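Local coordinates for Lin0431 protein (Listeria innocua, PDB 3LD7) that is of unknown function but consists, in this piece, largely of a beta-rich NusG domain II-like domain, at residues 43-54 against 68-79. Numbering follows the deposited sequence.
Sequences NLMEVDGERIRI and GWKSKAGDTIVC
Trp69 is held between Arg51 and Arg53 on the outer face of a beta hairpin, strands 42-48 and 51-57 of this NusG domain II-like fold, and illustrates how an indole can be sandwiched by two arginines on alternate residues of a strand. Arg53 can be followed outward. Its CB lies 3.6 Å from Gly68 O; CG, placed between backbone N and carbonyl carbon (chi1 70°), starts an extended chain across the indole. CG of Arg53 passes Trp69 CZ3, CD sits over the six-membered ring of Trp69 as a CH-pi contact, 3.6 Å from its centroid, and NE reaches CZ2 of the indole. The guanidinium then lies nearly parallel to the indole, while Arg53 NE and NH2 both grip Glu46 OE1 side-on, each at 2.8 Å, a salt bridge that fixes the rotation of the guanidinium. On the opposite face Arg51, bent at chi3, lays its guanidinium flat, planes 16° apart, with CZ 3.6 Å from the centroid of the five-membered ring of Trp69, a cation-pi stack. Beneath, Ile52 and Lys70 form a single antiparallel hydrogen-bonded pair that fastens the loop after helix 63-67 to the hairpin. Inward, Ile54 CD1 packs on Ile77 CG2 of the second sheet. Near the hairpin turn, one water donates to both Glu50 O and Ser71 O, 2.7 Å from each.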
loop_
_atom_site.group_PDB
_atom_site.type_symbol
_atom_site.label_atom_id
_atom_site.label_comp_id
_atom_site.label_asym_id
_atom_site.label_seq_id
_atom_site.Cartn_x
_atom_site.Cartn_y
_atom_site.Cartn_z
ATOM N N ASN A 43 -3.287 -9.420 -0.732
ATOM C CA ASN A 43 -3.578 -8.028 -1.081
ATOM C C ASN A 43 -2.803 -7.702 -2.322
ATOM O O ASN A 43 -1.561 -7.823 -2.343
ATOM C CB ASN A 43 -3.175 -7.027 0.031
ATOM C CG ASN A 43 -3.972 -7.225 1.322
ATOM O OD1 ASN A 43 -4.968 -6.517 1.617
ATOM N ND2 ASN A 43 -3.540 -8.148 2.092
ATOM N N LEU A 44 -3.526 -7.280 -3.350
ATOM C CA LEU A 44 -2.910 -6.852 -4.601
ATOM C C LEU A 44 -2.659 -5.360 -4.513
ATOM O O LEU A 44 -3.602 -4.561 -4.479
ATOM C CB LEU A 44 -3.824 -7.177 -5.766
ATOM C CG LEU A 44 -3.306 -6.839 -7.162
ATOM C CD1 LEU A 44 -1.941 -7.465 -7.438
ATOM C CD2 LEU A 44 -4.329 -7.299 -8.163
HETATM N N MSE A 45 -1.382 -4.996 -4.402
HETATM C CA MSE A 45 -0.966 -3.608 -4.285
HETATM C C MSE A 45 -0.720 -3.034 -5.661
HETATM O O MSE A 45 -0.236 -3.735 -6.552
HETATM C CB MSE A 45 0.352 -3.542 -3.493
HETATM C CG MSE A 45 0.296 -4.296 -2.161
HETATM SE SE MSE A 45 -1.153 -3.769 -0.981
HETATM C CE MSE A 45 -0.818 -1.819 -0.975
ATOM N N GLU A 46 -1.013 -1.749 -5.816
ATOM C CA GLU A 46 -0.842 -1.090 -7.100
ATOM C C GLU A 46 -0.238 0.273 -6.879
ATOM O O GLU A 46 -0.749 1.071 -6.092
ATOM C CB GLU A 46 -2.194 -0.956 -7.831
ATOM C CG GLU A 46 -2.062 -0.331 -9.211
ATOM C CD GLU A 46 -3.406 -0.171 -9.916
ATOM O OE1 GLU A 46 -4.451 -0.457 -9.290
ATOM O OE2 GLU A 46 -3.418 0.226 -11.099
ATOM N N VAL A 47 0.846 0.545 -7.599
ATOM C CA VAL A 47 1.414 1.873 -7.652
ATOM C C VAL A 47 1.218 2.365 -9.069
ATOM O O VAL A 47 1.613 1.704 -10.020
ATOM C CB VAL A 47 2.911 1.853 -7.288
ATOM C CG1 VAL A 47 3.506 3.238 -7.415
ATOM C CG2 VAL A 47 3.067 1.328 -5.854
ATOM N N ASP A 48 0.552 3.499 -9.216
ATOM C CA ASP A 48 0.325 4.072 -10.526
ATOM C C ASP A 48 0.758 5.519 -10.466
ATOM O O ASP A 48 0.175 6.314 -9.728
ATOM C CB ASP A 48 -1.157 3.962 -10.905
ATOM C CG ASP A 48 -1.413 4.371 -12.338
ATOM O OD1 ASP A 48 -1.152 3.563 -13.253
ATOM O OD2 ASP A 48 -1.882 5.503 -12.544
ATOM N N GLY A 49 1.795 5.879 -11.224
ATOM C CA GLY A 49 2.354 7.203 -11.082
ATOM C C GLY A 49 2.784 7.384 -9.647
ATOM O O GLY A 49 3.505 6.532 -9.096
ATOM N N GLU A 50 2.353 8.492 -9.036
ATOM C CA GLU A 50 2.801 8.822 -7.678
ATOM C C GLU A 50 1.806 8.414 -6.609
ATOM O O GLU A 50 1.851 8.931 -5.499
ATOM C CB GLU A 50 3.140 10.313 -7.574
ATOM C CG GLU A 50 4.088 10.717 -8.687
ATOM C CD GLU A 50 4.770 12.060 -8.491
ATOM O OE1 GLU A 50 4.346 12.854 -7.606
ATOM O OE2 GLU A 50 5.735 12.323 -9.259
ATOM N N ARG A 51 0.884 7.517 -6.955
ATOM C CA ARG A 51 -0.169 7.095 -6.014
ATOM C C ARG A 51 -0.098 5.600 -5.748
ATOM O O ARG A 51 0.385 4.809 -6.594
ATOM C CB ARG A 51 -1.569 7.389 -6.593
ATOM C CG ARG A 51 -1.849 8.776 -7.072
ATOM C CD ARG A 51 -3.284 8.833 -7.646
ATOM N NE ARG A 51 -3.428 7.972 -8.828
ATOM C CZ ARG A 51 -4.590 7.662 -9.401
ATOM N NH1 ARG A 51 -5.722 8.134 -8.903
ATOM N NH2 ARG A 51 -4.616 6.872 -10.474
ATOM N N ILE A 52 -0.599 5.190 -4.593
ATOM C CA ILE A 52 -0.627 3.778 -4.248
ATOM C C ILE A 52 -1.994 3.401 -3.685
ATOM O O ILE A 52 -2.657 4.226 -3.046
ATOM C CB ILE A 52 0.502 3.440 -3.243
ATOM C CG1 ILE A 52 0.594 1.929 -2.998
ATOM C CG2 ILE A 52 0.363 4.258 -1.952
ATOM C CD1 ILE A 52 1.830 1.533 -2.180
ATOM N N ARG A 53 -2.423 2.169 -3.933
ATOM C CA ARG A 53 -3.645 1.655 -3.314
ATOM C C ARG A 53 -3.564 0.160 -3.154
ATOM O O ARG A 53 -2.712 -0.500 -3.767
ATOM C CB ARG A 53 -4.885 1.957 -4.168
ATOM C CG ARG A 53 -4.963 1.169 -5.479
ATOM C CD ARG A 53 -6.270 1.414 -6.218
ATOM N NE ARG A 53 -6.247 0.821 -7.545
ATOM C CZ ARG A 53 -7.198 0.996 -8.454
ATOM N NH1 ARG A 53 -8.294 1.705 -8.161
ATOM N NH2 ARG A 53 -7.054 0.461 -9.655
ATOM N N ILE A 54 -4.474 -0.377 -2.344
ATOM C CA ILE A 54 -4.790 -1.794 -2.443
ATOM C C ILE A 54 -5.832 -1.914 -3.542
ATOM O O ILE A 54 -6.960 -1.424 -3.407
ATOM C CB ILE A 54 -5.331 -2.400 -1.160
ATOM C CG1 ILE A 54 -4.373 -2.177 0.023
ATOM C CG2 ILE A 54 -5.619 -3.900 -1.384
ATOM C CD1 ILE A 54 -5.033 -2.530 1.380
ATOM N N GLY A 68 -8.916 3.488 -0.926
ATOM C CA GLY A 68 -8.542 3.927 -2.261
ATOM C C GLY A 68 -7.133 4.472 -2.367
ATOM O O GLY A 68 -6.240 4.098 -1.608
ATOM N N TRP A 69 -6.937 5.366 -3.322
ATOM C CA TRP A 69 -5.615 5.891 -3.614
ATOM C C TRP A 69 -5.081 6.851 -2.563
ATOM O O TRP A 69 -5.812 7.723 -2.065
ATOM C CB TRP A 69 -5.615 6.648 -4.933
ATOM C CG TRP A 69 -5.891 5.863 -6.162
ATOM C CD1 TRP A 69 -7.035 5.890 -6.911
ATOM C CD2 TRP A 69 -4.983 4.985 -6.849
ATOM N NE1 TRP A 69 -6.908 5.068 -8.008
ATOM C CE2 TRP A 69 -5.655 4.513 -8.007
ATOM C CE3 TRP A 69 -3.677 4.553 -6.600
ATOM C CZ2 TRP A 69 -5.073 3.605 -8.898
ATOM C CZ3 TRP A 69 -3.078 3.654 -7.512
ATOM C CH2 TRP A 69 -3.785 3.191 -8.641
ATOM N N LYS A 70 -3.785 6.724 -2.276
ATOM C CA LYS A 70 -3.103 7.618 -1.344
ATOM C C LYS A 70 -1.821 8.133 -1.970
ATOM O O LYS A 70 -1.211 7.456 -2.805
ATOM C CB LYS A 70 -2.802 6.914 -0.019
ATOM C CG LYS A 70 -4.031 6.437 0.708
ATOM C CD LYS A 70 -4.882 7.597 1.202
ATOM C CE LYS A 70 -6.111 7.052 1.927
ATOM N NZ LYS A 70 -6.957 8.161 2.470
ATOM N N SER A 71 -1.409 9.336 -1.593
ATOM C CA SER A 71 -0.242 9.930 -2.231
ATOM C C SER A 71 0.476 10.988 -1.401
ATOM O O SER A 71 1.566 11.423 -1.764
ATOM C CB SER A 71 -0.634 10.543 -3.580
ATOM O OG SER A 71 -1.461 11.688 -3.379
ATOM N N LYS A 72 -0.129 11.396 -0.293
ATOM C CA LYS A 72 0.406 12.492 0.496
ATOM C C LYS A 72 1.075 12.060 1.794
ATOM O O LYS A 72 0.694 11.059 2.391
ATOM C CB LYS A 72 -0.698 13.501 0.809
ATOM C CG LYS A 72 -1.186 14.246 -0.422
ATOM C CD LYS A 72 -2.108 15.395 -0.037
ATOM C CE LYS A 72 -2.590 16.151 -1.268
ATOM N NZ LYS A 72 -1.464 16.731 -2.056
ATOM N N ALA A 73 2.070 12.827 2.229
ATOM C CA ALA A 73 2.680 12.612 3.541
ATOM C C ALA A 73 1.607 12.530 4.610
ATOM O O ALA A 73 0.745 13.398 4.701
ATOM C CB ALA A 73 3.662 13.736 3.869
ATOM N N GLY A 74 1.679 11.483 5.422
ATOM C CA GLY A 74 0.716 11.263 6.483
ATOM C C GLY A 74 -0.416 10.337 6.100
ATOM O O GLY A 74 -1.136 9.855 6.977
ATOM N N ASP A 75 -0.589 10.088 4.802
ATOM C CA ASP A 75 -1.605 9.138 4.353
ATOM C C ASP A 75 -1.255 7.734 4.795
ATOM O O ASP A 75 -0.084 7.364 4.827
ATOM C CB ASP A 75 -1.720 9.129 2.821
ATOM C CG ASP A 75 -2.462 10.339 2.274
ATOM O OD1 ASP A 75 -3.002 11.169 3.065
ATOM O OD2 ASP A 75 -2.512 10.442 1.023
ATOM N N THR A 76 -2.282 6.955 5.115
ATOM C CA THR A 76 -2.122 5.537 5.417
ATOM C C THR A 76 -3.189 4.704 4.757
ATOM O O THR A 76 -4.258 5.211 4.379
ATOM C CB THR A 76 -2.211 5.278 6.940
ATOM O OG1 THR A 76 -3.481 5.743 7.447
ATOM C CG2 THR A 76 -1.093 5.994 7.668
ATOM N N ILE A 77 -2.884 3.423 4.610
ATOM C CA ILE A 77 -3.876 2.424 4.226
ATOM C C ILE A 77 -3.720 1.265 5.170
ATOM O O ILE A 77 -2.608 0.871 5.503
ATOM C CB ILE A 77 -3.652 1.893 2.783
ATOM C CG1 ILE A 77 -3.622 3.050 1.789
ATOM C CG2 ILE A 77 -4.772 0.905 2.394
ATOM C CD1 ILE A 77 -3.136 2.633 0.390
ATOM N N VAL A 78 -4.821 0.718 5.654
ATOM C CA VAL A 78 -4.681 -0.421 6.547
ATOM C C VAL A 78 -5.615 -1.543 6.140
ATOM O O VAL A 78 -6.790 -1.315 5.805
ATOM C CB VAL A 78 -4.928 -0.029 7.989
ATOM C CG1 VAL A 78 -6.283 0.569 8.095
ATOM C CG2 VAL A 78 -4.786 -1.236 8.894
ATOM N N CYS A 79 -5.084 -2.759 6.144
ATOM C CA CYS A 79 -5.912 -3.953 6.021
ATOM C C CYS A 79 -5.634 -4.748 7.262
ATOM O O CYS A 79 -4.670 -5.510 7.329
ATOM C CB CYS A 79 -5.589 -4.784 4.766
ATOM S SG CYS A 79 -6.598 -6.299 4.698
HETATM O O HOH W 1 2.813 11.082 -4.181
HETATM O O HOH W 2 -6.327 1.358 -0.994
#